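Local coordinates for AAEL008620-PA odorant-binding protein (PDB 5V13), which binds juvenile hormone specifically in the mosquito hemolymph, as a member of the odorant-binding protein family, at residues B[55-60]-B[124-129]; B[35-40]-B[62-67]; B[73-78]-B[118-123]. One frame throughout, in Å; residues are numbered along the deposited sequence.

Contact 1 (B[55-60]-B[124-129]); sequences PDTTYE and SVFNKY. With JH3 (methyl (2E,6E)-9-[(2R)-3,3-dimethyloxiran-2-yl]-3,7-dimethylnona-2,6-dienoate), chain E.
Phe126, on the helix 122-135, faces the turn that leads into the helix 59-71, and the closest CA atoms, those of Thr57 and Phe126, are 8.2 Å apart. Both helices belong to the largely helical PBP/GOBP fold; of segment 124-129, only Phe126 touches the turn just ahead of helix 59-71, residues 55-57. With CG anti to its backbone N (chi1 178°), the ring of Phe126 is thrown outward from its helix toward the turn. Its far end does the touching: CZ lies 3.4 Å from Asp56 O, which approaches obliquely, while Pro55 O stands at the ring edge, 4.2 Å from the same CZ. Thr57 adds its methyl group, CG2, 4.1 Å from Phe126 CE1. A flat hydrocarbon ring suits this place because it spans the gap between the backbones, and Gln62 and Val65 of the helix 59-71 also pack against it. The turn is shaped by Asp56. Its OD1 accepts from Thr58 N at 3.2 Å, an Asx turn, and from Thr58 OG1 at 2.8 Å; both donors come from the same face of the carboxylate, and Ser61 OG is a further partner. Thr58, the N-cap residue, is thereby fixed just before the first helical turn. One turn beyond Phe126, Tyr129 turns to the hormone pocket instead, its ring lying against those of Phe82 and Tyr133. There its hydroxyl donates to the epoxide oxygen of juvenile hormone, Tyr129 OH to JH3 O3, at 2.7 Å.

Contact 2 (B[35-40]-B[62-67]); sequences RCLNDS and QCYVKC. With JH3 (methyl (2E,6E)-9-[(2R)-3,3-dimethyloxiran-2-yl]-3,7-dimethylnona-2,6-dienoate), chain E.
Two cysteines with different first torsions meet here: Cys36 turns SG beside its own backbone N (chi1 -69°), whereas Cys67 holds SG anti to N (chi1 -179°), and the two sulfurs join across the gap between helices 26-38 and 59-71. The bond, 2.1 Å from Cys36 SG to Cys67 SG, has a chi3 of -84°, close to the unstrained value near 90°, and is one of the disulfides that staple the helices of the PBP/GOBP fold. Cys36 CA and Cys67 CA are 6.0 Å apart, the closest CA pair of the two segments. One helical turn before Cys67, Tyr64 lays its side chain across the same gap. The edge of its ring enters beside the first helix: CE1 is 3.4 Å from Leu37 N, near the ring plane, and 3.5 Å from Cys36 CB, which approaches obliquely. Leu37 then crosses the outer end of the ring, its branch carbon CG 3.6 Å from Tyr64 OH. Tyrosine suits this place because the flat ring lies between the helices, reaching Cys36 and Leu37, while the hydroxyl at its end finds a polar partner, the backbone O of Tyr33; Trp50 stacks on the ring as well. Tyr64 and Leu37 also line the pocket for juvenile hormone. The opposite ring edge of Tyr64 from the one at Leu37 N runs along the chain of the hormone, with CE2 near JH3 C6, so one ring is packed both against helix 26-38 and against the ligand. With its branched apolar end, Leu37 reaches the methyl ester of the hormone, where CD1 lies 3.5 Å from JH3 O1.

Contact 3 (B[73-78]-B[118-123]); sequences RLYDPK and ADNSCE
Asn120 reaches from the loop before helix 122-135 to the short strand 75-76 and the turn after it, where the closest CA atoms, those of Pro77 and Asn120, are 6.3 Å apart. Its amide is used at both ends. OD1 accepts from the phenol of Tyr75, 2.7 Å from Tyr75 OH, with a C=O...donor angle of 162°, so the hydroxyl comes nearly head-on to the carbonyl. OD1 lies in the plane of the Tyr75 ring, at its edge, yet the amide and ring planes stand almost perpendicular (89°). ND2 donates to Pro77 O at 2.9 Å, in the carbonyl plane and on a lone pair. This second bond fixes the amide flip, since exchanging O and N would set two acceptors, OD1 and Pro77 O, against each other. Asparagine suits the place, having an N-H donor group and a carbonyl acceptor on a short stem. A chi1 of -175° carries the Tyr75 ring away from its backbone N and across the gap; the ring meets Phe82 edge-to-face. Strand 75-76 pairs antiparallel with 81-82 in a small hairpin connecting helix 59-71 to helix 84-94 in this PBP/GOBP-family fold. Asx turns flank the contact on both segments, at Asp76 and Asp119. Asp119 OD1 accepts from Ser121 N and OG and from Ser124 OG, while Ser121 caps the helix through Ser124 N. Pro77 CB packs 3.6 Å from Asn120 ND2.

From the N terminus, helix 26-38 enters contact 2, which closes a loop of about 21 residues through 62-67 of helix 59-71. Contact 1 opens inside that loop, at 55-60, and closes only at 124-129, so the two cross along the chain. Contact 3, from 73-78 to 118-123, follows contact 2 in series and is nested inside the loop of contact 1. The three tie helices 26-38, 59-71 and 122-135 to the hairpin 75-82. The Cys63-Cys122 disulfide joins contacts 2 and 3, and Lys66 NZ hydrogen-bonds to Asn120 O. A probable hydrogen bond of Glu60 OE2 with Ser40 OG joins contacts 1 and 2, which both touch the hormone.

Contact 1 (B[55-60]-B[124-129])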
loop_
_atom_site.group_PDB
_atom_site.type_symbol
_atom_site.label_atom_id
_atom_site.label_comp_id
_atom_site.label_asym_id
_atom_site.label_seq_id
_atom_site.Cartn_x
_atom_site.Cartn_y
_atom_site.Cartn_z
ATOM N N PRO B 55 14.351 1.059 -28.110
ATOM C CA PRO B 55 14.300 2.175 -29.068
ATOM C C PRO B 55 15.324 1.983 -30.176
ATOM O O PRO B 55 16.475 1.621 -29.920
ATOM C CB PRO B 55 14.645 3.406 -28.215
ATOM C CG PRO B 55 14.744 2.914 -26.763
ATOM C CD PRO B 55 14.943 1.436 -26.811
ATOM N N ASP B 56 14.911 2.258 -31.412
ATOM C CA ASP B 56 15.824 2.107 -32.537
ATOM C C ASP B 56 16.678 3.368 -32.681
ATOM O O ASP B 56 16.739 4.213 -31.787
ATOM C CB ASP B 56 15.055 1.759 -33.814
ATOM C CG ASP B 56 14.064 2.839 -34.242
ATOM O OD1 ASP B 56 14.119 3.991 -33.746
ATOM O OD2 ASP B 56 13.218 2.518 -35.104
ATOM N N THR B 57 17.349 3.513 -33.822
ATOM C CA THR B 57 18.293 4.600 -34.025
ATOM C C THR B 57 17.689 5.797 -34.749
ATOM O O THR B 57 18.426 6.734 -35.082
ATOM C CB THR B 57 19.523 4.104 -34.792
ATOM O OG1 THR B 57 19.143 3.750 -36.125
ATOM C CG2 THR B 57 20.140 2.894 -34.094
ATOM N N THR B 58 16.376 5.805 -34.992
ATOM C CA THR B 58 15.788 6.975 -35.628
ATOM C C THR B 58 15.867 8.177 -34.685
ATOM O O THR B 58 16.074 8.041 -33.473
ATOM C CB THR B 58 14.336 6.716 -36.042
ATOM O OG1 THR B 58 13.536 6.459 -34.885
ATOM C CG2 THR B 58 14.253 5.528 -36.987
ATOM N N TYR B 59 15.706 9.371 -35.266
ATOM C CA TYR B 59 15.852 10.600 -34.490
ATOM C C TYR B 59 14.843 10.666 -33.352
ATOM O O TYR B 59 15.184 11.064 -32.230
ATOM C CB TYR B 59 15.700 11.814 -35.408
ATOM C CG TYR B 59 15.944 13.155 -34.733
ATOM C CD1 TYR B 59 17.237 13.555 -34.387
ATOM C CD2 TYR B 59 14.892 14.021 -34.457
ATOM C CE1 TYR B 59 17.474 14.770 -33.776
ATOM C CE2 TYR B 59 15.116 15.254 -33.854
ATOM C CZ TYR B 59 16.410 15.623 -33.523
ATOM O OH TYR B 59 16.642 16.841 -32.925
ATOM N N GLU B 60 13.590 10.294 -33.618
ATOM C CA GLU B 60 12.586 10.363 -32.564
ATOM C C GLU B 60 12.932 9.434 -31.401
ATOM O O GLU B 60 12.714 9.789 -30.241
ATOM C CB GLU B 60 11.201 10.042 -33.128
ATOM C CG GLU B 60 10.518 11.239 -33.793
ATOM C CD GLU B 60 10.220 12.370 -32.807
ATOM O OE1 GLU B 60 11.137 13.163 -32.494
ATOM O OE2 GLU B 60 9.068 12.462 -32.331
ATOM N N SER B 124 24.058 12.599 -30.079
ATOM C CA SER B 124 25.249 12.423 -29.248
ATOM C C SER B 124 24.917 11.702 -27.949
ATOM O O SER B 124 25.687 10.845 -27.491
ATOM C CB SER B 124 25.901 13.772 -28.948
ATOM O OG SER B 124 26.396 14.366 -30.130
ATOM N N VAL B 125 23.786 12.036 -27.334
ATOM C CA VAL B 125 23.433 11.409 -26.060
ATOM C C VAL B 125 23.088 9.933 -26.268
ATOM O O VAL B 125 23.578 9.058 -25.549
ATOM C CB VAL B 125 22.284 12.186 -25.387
ATOM C CG1 VAL B 125 21.798 11.481 -24.141
ATOM C CG2 VAL B 125 22.711 13.621 -25.057
ATOM N N PHE B 126 22.256 9.634 -27.276
ATOM C CA PHE B 126 21.898 8.247 -27.579
ATOM C C PHE B 126 23.137 7.418 -27.908
ATOM O O PHE B 126 23.317 6.319 -27.381
ATOM C CB PHE B 126 20.890 8.223 -28.738
ATOM C CG PHE B 126 20.469 6.858 -29.177
ATOM C CD1 PHE B 126 21.181 6.169 -30.153
ATOM C CD2 PHE B 126 19.309 6.281 -28.663
ATOM C CE1 PHE B 126 20.768 4.911 -30.575
ATOM C CE2 PHE B 126 18.890 5.022 -29.077
ATOM C CZ PHE B 126 19.613 4.338 -30.034
ATOM N N ASN B 127 24.014 7.930 -28.777
ATOM C CA ASN B 127 25.195 7.157 -29.156
ATOM C C ASN B 127 26.121 6.902 -27.973
ATOM O O ASN B 127 26.738 5.833 -27.879
ATOM C CB ASN B 127 25.938 7.872 -30.274
ATOM C CG ASN B 127 25.219 7.742 -31.580
ATOM O OD1 ASN B 127 24.313 6.913 -31.713
ATOM N ND2 ASN B 127 25.602 8.549 -32.552
ATOM N N LYS B 128 26.233 7.870 -27.060
ATOM C CA LYS B 128 27.095 7.674 -25.900
ATOM C C LYS B 128 26.528 6.606 -24.969
ATOM O O LYS B 128 27.284 5.829 -24.377
ATOM C CB LYS B 128 27.289 9.015 -25.177
ATOM C CG LYS B 128 28.059 8.941 -23.849
ATOM C CD LYS B 128 29.401 8.204 -24.012
ATOM C CE LYS B 128 30.582 9.155 -24.057
ATOM N NZ LYS B 128 31.886 8.422 -24.124
ATOM N N TYR B 129 25.205 6.513 -24.877
ATOM C CA TYR B 129 24.551 5.526 -24.019
ATOM C C TYR B 129 24.602 4.109 -24.594
ATOM O O TYR B 129 24.411 3.138 -23.847
ATOM C CB TYR B 129 23.104 5.971 -23.827
ATOM C CG TYR B 129 22.283 5.283 -22.753
ATOM C CD1 TYR B 129 22.750 5.160 -21.447
ATOM C CD2 TYR B 129 21.000 4.839 -23.033
ATOM C CE1 TYR B 129 21.963 4.556 -20.454
ATOM C CE2 TYR B 129 20.223 4.241 -22.069
ATOM C CZ TYR B 129 20.705 4.103 -20.785
ATOM O OH TYR B 129 19.909 3.525 -19.825
HETATM C C1 JH3 E . 6.417 3.116 -20.467
HETATM O O2 JH3 E . 6.202 2.077 -19.868
HETATM O O1 JH3 E . 5.339 4.064 -20.582
HETATM C CM JH3 E . 4.104 3.780 -19.923
HETATM C C2 JH3 E . 7.715 3.481 -21.064
HETATM C C3 JH3 E . 8.830 2.747 -21.092
HETATM C "C3'" JH3 E . 8.947 1.369 -20.503
HETATM C C4 JH3 E . 10.034 3.378 -21.752
HETATM C C5 JH3 E . 11.270 3.103 -20.901
HETATM C C6 JH3 E . 12.363 4.079 -21.277
HETATM C C7 JH3 E . 13.337 3.784 -22.149
HETATM C "C7'" JH3 E . 13.373 2.451 -22.848
HETATM C C8 JH3 E . 14.389 4.845 -22.441
HETATM C C9 JH3 E . 15.797 4.402 -22.009
HETATM C CA JH3 E . 15.837 3.887 -20.573
HETATM O O3 JH3 E . 17.177 3.628 -20.096
HETATM C CB JH3 E . 16.544 4.797 -19.570
HETATM C "CB'" JH3 E . 15.950 4.701 -18.161
HETATM C CC JH3 E . 17.194 6.091 -20.038
#

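Contact 2 (B[35-40]-B[62-67])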
loop_
_atom_site.group_PDB
_atom_site.type_symbol
_atom_site.label_atom_id
_atom_site.label_comp_id
_atom_site.label_asym_id
_atom_site.label_seq_id
_atom_site.Cartn_x
_atom_site.Cartn_y
_atom_site.Cartn_z
ATOM N N ARG B 35 5.563 11.329 -19.670
ATOM C CA ARG B 35 5.656 12.700 -20.175
ATOM C C ARG B 35 6.516 12.776 -21.429
ATOM O O ARG B 35 6.187 13.515 -22.367
ATOM C CB ARG B 35 6.196 13.647 -19.106
ATOM C CG ARG B 35 5.196 13.932 -17.982
ATOM C CD ARG B 35 3.956 14.699 -18.484
ATOM N NE ARG B 35 4.316 16.018 -19.007
ATOM C CZ ARG B 35 4.330 17.135 -18.281
ATOM N NH1 ARG B 35 4.000 17.100 -16.998
ATOM N NH2 ARG B 35 4.677 18.286 -18.837
ATOM N N CYS B 36 7.621 12.024 -21.473
ATOM C CA CYS B 36 8.425 11.997 -22.693
ATOM C C CYS B 36 7.690 11.317 -23.851
ATOM O O CYS B 36 7.910 11.678 -25.017
ATOM C CB CYS B 36 9.766 11.312 -22.422
ATOM S SG CYS B 36 10.839 12.320 -21.327
ATOM N N LEU B 37 6.823 10.340 -23.565
ATOM C CA LEU B 37 6.025 9.731 -24.636
ATOM C C LEU B 37 5.044 10.734 -25.233
ATOM O O LEU B 37 4.928 10.857 -26.462
ATOM C CB LEU B 37 5.270 8.507 -24.112
ATOM C CG LEU B 37 6.005 7.164 -24.130
ATOM C CD1 LEU B 37 5.213 6.101 -23.365
ATOM C CD2 LEU B 37 6.220 6.718 -25.577
ATOM N N ASN B 38 4.327 11.462 -24.379
ATOM C CA ASN B 38 3.298 12.376 -24.873
ATOM C C ASN B 38 3.896 13.635 -25.487
ATOM O O ASN B 38 3.250 14.274 -26.324
ATOM C CB ASN B 38 2.324 12.748 -23.750
ATOM C CG ASN B 38 1.471 11.568 -23.299
ATOM O OD1 ASN B 38 1.345 10.572 -24.008
ATOM N ND2 ASN B 38 0.886 11.679 -22.112
ATOM N N ASP B 39 5.118 14.014 -25.091
ATOM C CA ASP B 39 5.789 15.117 -25.773
ATOM C C ASP B 39 6.305 14.727 -27.147
ATOM O O ASP B 39 6.712 15.610 -27.906
ATOM C CB ASP B 39 6.952 15.660 -24.935
ATOM C CG ASP B 39 6.482 16.404 -23.684
ATOM O OD1 ASP B 39 5.290 16.780 -23.626
ATOM O OD2 ASP B 39 7.302 16.614 -22.761
ATOM N N SER B 40 6.289 13.446 -27.497
ATOM C CA SER B 40 6.806 12.985 -28.779
ATOM C C SER B 40 5.689 12.862 -29.814
ATOM O O SER B 40 4.589 12.386 -29.512
ATOM C CB SER B 40 7.508 11.637 -28.610
ATOM O OG SER B 40 8.002 11.171 -29.851
ATOM N N GLN B 62 16.067 8.491 -30.563
ATOM C CA GLN B 62 17.197 9.120 -29.893
ATOM C C GLN B 62 16.723 10.243 -28.990
ATOM O O GLN B 62 17.194 10.376 -27.855
ATOM C CB GLN B 62 18.212 9.642 -30.916
ATOM C CG GLN B 62 18.825 8.552 -31.781
ATOM C CD GLN B 62 19.701 9.101 -32.894
ATOM O OE1 GLN B 62 19.419 10.156 -33.453
ATOM N NE2 GLN B 62 20.766 8.383 -33.223
ATOM N N CYS B 63 15.757 11.042 -29.455
ATOM C CA CYS B 63 15.278 12.117 -28.596
ATOM C C CYS B 63 14.498 11.586 -27.403
ATOM O O CYS B 63 14.523 12.208 -26.336
ATOM C CB CYS B 63 14.429 13.105 -29.380
ATOM S SG CYS B 63 15.434 14.035 -30.576
ATOM N N TYR B 64 13.799 10.454 -27.554
ATOM C CA TYR B 64 13.107 9.877 -26.402
ATOM C C TYR B 64 14.098 9.444 -25.327
ATOM O O TYR B 64 13.879 9.679 -24.127
ATOM C CB TYR B 64 12.245 8.687 -26.829
ATOM C CG TYR B 64 11.417 8.127 -25.690
ATOM C CD1 TYR B 64 10.285 8.797 -25.246
ATOM C CD2 TYR B 64 11.788 6.946 -25.031
ATOM C CE1 TYR B 64 9.519 8.294 -24.176
ATOM C CE2 TYR B 64 11.031 6.435 -23.976
ATOM C CZ TYR B 64 9.902 7.116 -23.553
ATOM O OH TYR B 64 9.139 6.628 -22.504
ATOM N N VAL B 65 15.186 8.793 -25.732
ATOM C CA VAL B 65 16.203 8.386 -24.762
ATOM C C VAL B 65 16.813 9.604 -24.068
ATOM O O VAL B 65 17.014 9.602 -22.844
ATOM C CB VAL B 65 17.273 7.517 -25.445
ATOM C CG1 VAL B 65 18.378 7.150 -24.443
ATOM C CG2 VAL B 65 16.630 6.249 -26.019
ATOM N N LYS B 66 17.109 10.660 -24.825
ATOM C CA LYS B 66 17.657 11.875 -24.222
ATOM C C LYS B 66 16.676 12.486 -23.220
ATOM O O LYS B 66 17.057 12.849 -22.096
ATOM C CB LYS B 66 18.011 12.886 -25.314
ATOM C CG LYS B 66 18.494 14.214 -24.748
ATOM C CD LYS B 66 18.733 15.242 -25.819
ATOM C CE LYS B 66 18.624 16.635 -25.216
ATOM N NZ LYS B 66 18.698 17.681 -26.267
ATOM N N CYS B 67 15.406 12.599 -23.619
ATOM C CA CYS B 67 14.361 13.149 -22.759
ATOM C C CYS B 67 14.252 12.377 -21.448
ATOM O O CYS B 67 14.228 12.975 -20.368
ATOM C CB CYS B 67 13.015 13.121 -23.504
ATOM S SG CYS B 67 11.545 13.796 -22.601
HETATM C C1 JH3 E . 6.417 3.116 -20.467
HETATM O O2 JH3 E . 6.202 2.077 -19.868
HETATM O O1 JH3 E . 5.339 4.064 -20.582
HETATM C CM JH3 E . 4.104 3.780 -19.923
HETATM C C2 JH3 E . 7.715 3.481 -21.064
HETATM C C3 JH3 E . 8.830 2.747 -21.092
HETATM C "C3'" JH3 E . 8.947 1.369 -20.503
HETATM C C4 JH3 E . 10.034 3.378 -21.752
HETATM C C5 JH3 E . 11.270 3.103 -20.901
HETATM C C6 JH3 E . 12.363 4.079 -21.277
HETATM C C7 JH3 E . 13.337 3.784 -22.149
HETATM C "C7'" JH3 E . 13.373 2.451 -22.848
HETATM C C8 JH3 E . 14.389 4.845 -22.441
HETATM C C9 JH3 E . 15.797 4.402 -22.009
HETATM C CA JH3 E . 15.837 3.887 -20.573
HETATM O O3 JH3 E . 17.177 3.628 -20.096
HETATM C CB JH3 E . 16.544 4.797 -19.570
HETATM C "CB'" JH3 E . 15.950 4.701 -18.161
HETATM C CC JH3 E . 17.194 6.091 -20.038
#

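Contact 3 (B[73-78]-B[118-123])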
loop_
_atom_site.group_PDB
_atom_site.type_symbol
_atom_site.label_atom_id
_atom_site.label_comp_id
_atom_site.label_asym_id
_atom_site.label_seq_id
_atom_site.Cartn_x
_atom_site.Cartn_y
_atom_site.Cartn_z
ATOM N N ARG B 73 17.521 12.818 -14.458
ATOM C CA ARG B 73 18.814 13.358 -14.038
ATOM C C ARG B 73 19.917 12.308 -14.134
ATOM O O ARG B 73 20.878 12.318 -13.358
ATOM C CB ARG B 73 18.729 13.953 -12.627
ATOM C CG ARG B 73 18.159 15.393 -12.612
ATOM C CD ARG B 73 16.661 15.490 -13.006
ATOM N NE ARG B 73 16.197 16.871 -12.850
ATOM C CZ ARG B 73 15.039 17.347 -13.302
ATOM N NH1 ARG B 73 14.175 16.555 -13.933
ATOM N NH2 ARG B 73 14.748 18.630 -13.110
ATOM N N LEU B 74 19.804 11.412 -15.115
ATOM C CA LEU B 74 20.900 10.516 -15.452
ATOM C C LEU B 74 21.863 11.144 -16.438
ATOM O O LEU B 74 23.051 10.819 -16.418
ATOM C CB LEU B 74 20.363 9.212 -16.040
ATOM C CG LEU B 74 19.379 8.459 -15.127
ATOM C CD1 LEU B 74 18.651 7.371 -15.917
ATOM C CD2 LEU B 74 20.102 7.841 -13.927
ATOM N N TYR B 75 21.360 11.995 -17.329
ATOM C CA TYR B 75 22.184 12.800 -18.217
ATOM C C TYR B 75 22.126 14.253 -17.770
ATOM O O TYR B 75 21.040 14.801 -17.558
ATOM C CB TYR B 75 21.718 12.692 -19.673
ATOM C CG TYR B 75 22.662 13.448 -20.584
ATOM C CD1 TYR B 75 23.913 12.924 -20.893
ATOM C CD2 TYR B 75 22.324 14.692 -21.098
ATOM C CE1 TYR B 75 24.801 13.616 -21.701
ATOM C CE2 TYR B 75 23.204 15.387 -21.921
ATOM C CZ TYR B 75 24.436 14.843 -22.219
ATOM O OH TYR B 75 25.318 15.537 -23.028
ATOM N N ASP B 76 23.293 14.870 -17.641
ATOM C CA ASP B 76 23.471 16.230 -17.154
ATOM C C ASP B 76 23.800 17.144 -18.333
ATOM O O ASP B 76 24.939 17.128 -18.824
ATOM C CB ASP B 76 24.602 16.248 -16.119
ATOM C CG ASP B 76 24.812 17.606 -15.476
ATOM O OD1 ASP B 76 24.185 18.596 -15.898
ATOM O OD2 ASP B 76 25.617 17.665 -14.516
ATOM N N PRO B 77 22.855 17.947 -18.828
ATOM C CA PRO B 77 23.157 18.798 -19.992
ATOM C C PRO B 77 24.062 19.977 -19.684
ATOM O O PRO B 77 24.612 20.563 -20.625
ATOM C CB PRO B 77 21.773 19.273 -20.446
ATOM C CG PRO B 77 20.928 19.171 -19.231
ATOM C CD PRO B 77 21.428 17.991 -18.466
ATOM N N LYS B 78 24.234 20.355 -18.411
ATOM C CA LYS B 78 25.145 21.459 -18.101
ATOM C C LYS B 78 26.599 21.017 -18.202
ATOM O O LYS B 78 27.438 21.735 -18.756
ATOM C CB LYS B 78 24.854 22.018 -16.708
ATOM C CG LYS B 78 23.464 22.603 -16.559
ATOM C CD LYS B 78 23.506 23.998 -15.954
ATOM C CE LYS B 78 22.114 24.620 -15.916
ATOM N NZ LYS B 78 22.139 26.053 -15.491
ATOM N N ALA B 118 30.472 16.547 -27.169
ATOM C CA ALA B 118 30.711 17.804 -27.877
ATOM C C ALA B 118 29.476 18.697 -27.875
ATOM O O ALA B 118 29.610 19.925 -27.919
ATOM C CB ALA B 118 31.170 17.539 -29.311
ATOM N N ASP B 119 28.282 18.101 -27.827
ATOM C CA ASP B 119 27.011 18.820 -27.799
ATOM C C ASP B 119 25.973 17.954 -27.090
ATOM O O ASP B 119 26.212 16.779 -26.798
ATOM C CB ASP B 119 26.535 19.172 -29.220
ATOM C CG ASP B 119 26.423 17.946 -30.114
ATOM O OD1 ASP B 119 25.653 17.011 -29.775
ATOM O OD2 ASP B 119 27.114 17.916 -31.155
ATOM N N ASN B 120 24.800 18.544 -26.843
ATOM C CA ASN B 120 23.679 17.866 -26.196
ATOM C C ASN B 120 22.635 17.337 -27.182
ATOM O O ASN B 120 21.489 17.099 -26.779
ATOM C CB ASN B 120 22.996 18.800 -25.192
ATOM C CG ASN B 120 23.776 18.947 -23.899
ATOM O OD1 ASN B 120 24.391 17.997 -23.428
ATOM N ND2 ASN B 120 23.746 20.141 -23.314
ATOM N N SER B 121 23.002 17.118 -28.442
ATOM C CA SER B 121 22.036 16.643 -29.425
ATOM C C SER B 121 21.531 15.247 -29.058
ATOM O O SER B 121 22.193 14.481 -28.351
ATOM C CB SER B 121 22.649 16.633 -30.826
ATOM O OG SER B 121 23.529 15.535 -31.038
ATOM N N CYS B 122 20.324 14.926 -29.537
ATOM C CA CYS B 122 19.760 13.596 -29.276
ATOM C C CYS B 122 20.693 12.506 -29.785
ATOM O O CYS B 122 20.839 11.453 -29.152
ATOM C CB CYS B 122 18.387 13.446 -29.943
ATOM S SG CYS B 122 17.109 14.669 -29.519
ATOM N N GLU B 123 21.337 12.749 -30.935
ATOM C CA GLU B 123 22.243 11.747 -31.492
ATOM C C GLU B 123 23.449 11.522 -30.587
ATOM O O GLU B 123 23.847 10.373 -30.357
ATOM C CB GLU B 123 22.700 12.159 -32.896
ATOM C CG GLU B 123 23.617 11.133 -33.556
ATOM C CD GLU B 123 24.175 11.603 -34.893
ATOM O OE1 GLU B 123 23.867 12.741 -35.314
ATOM O OE2 GLU B 123 24.926 10.826 -35.521
#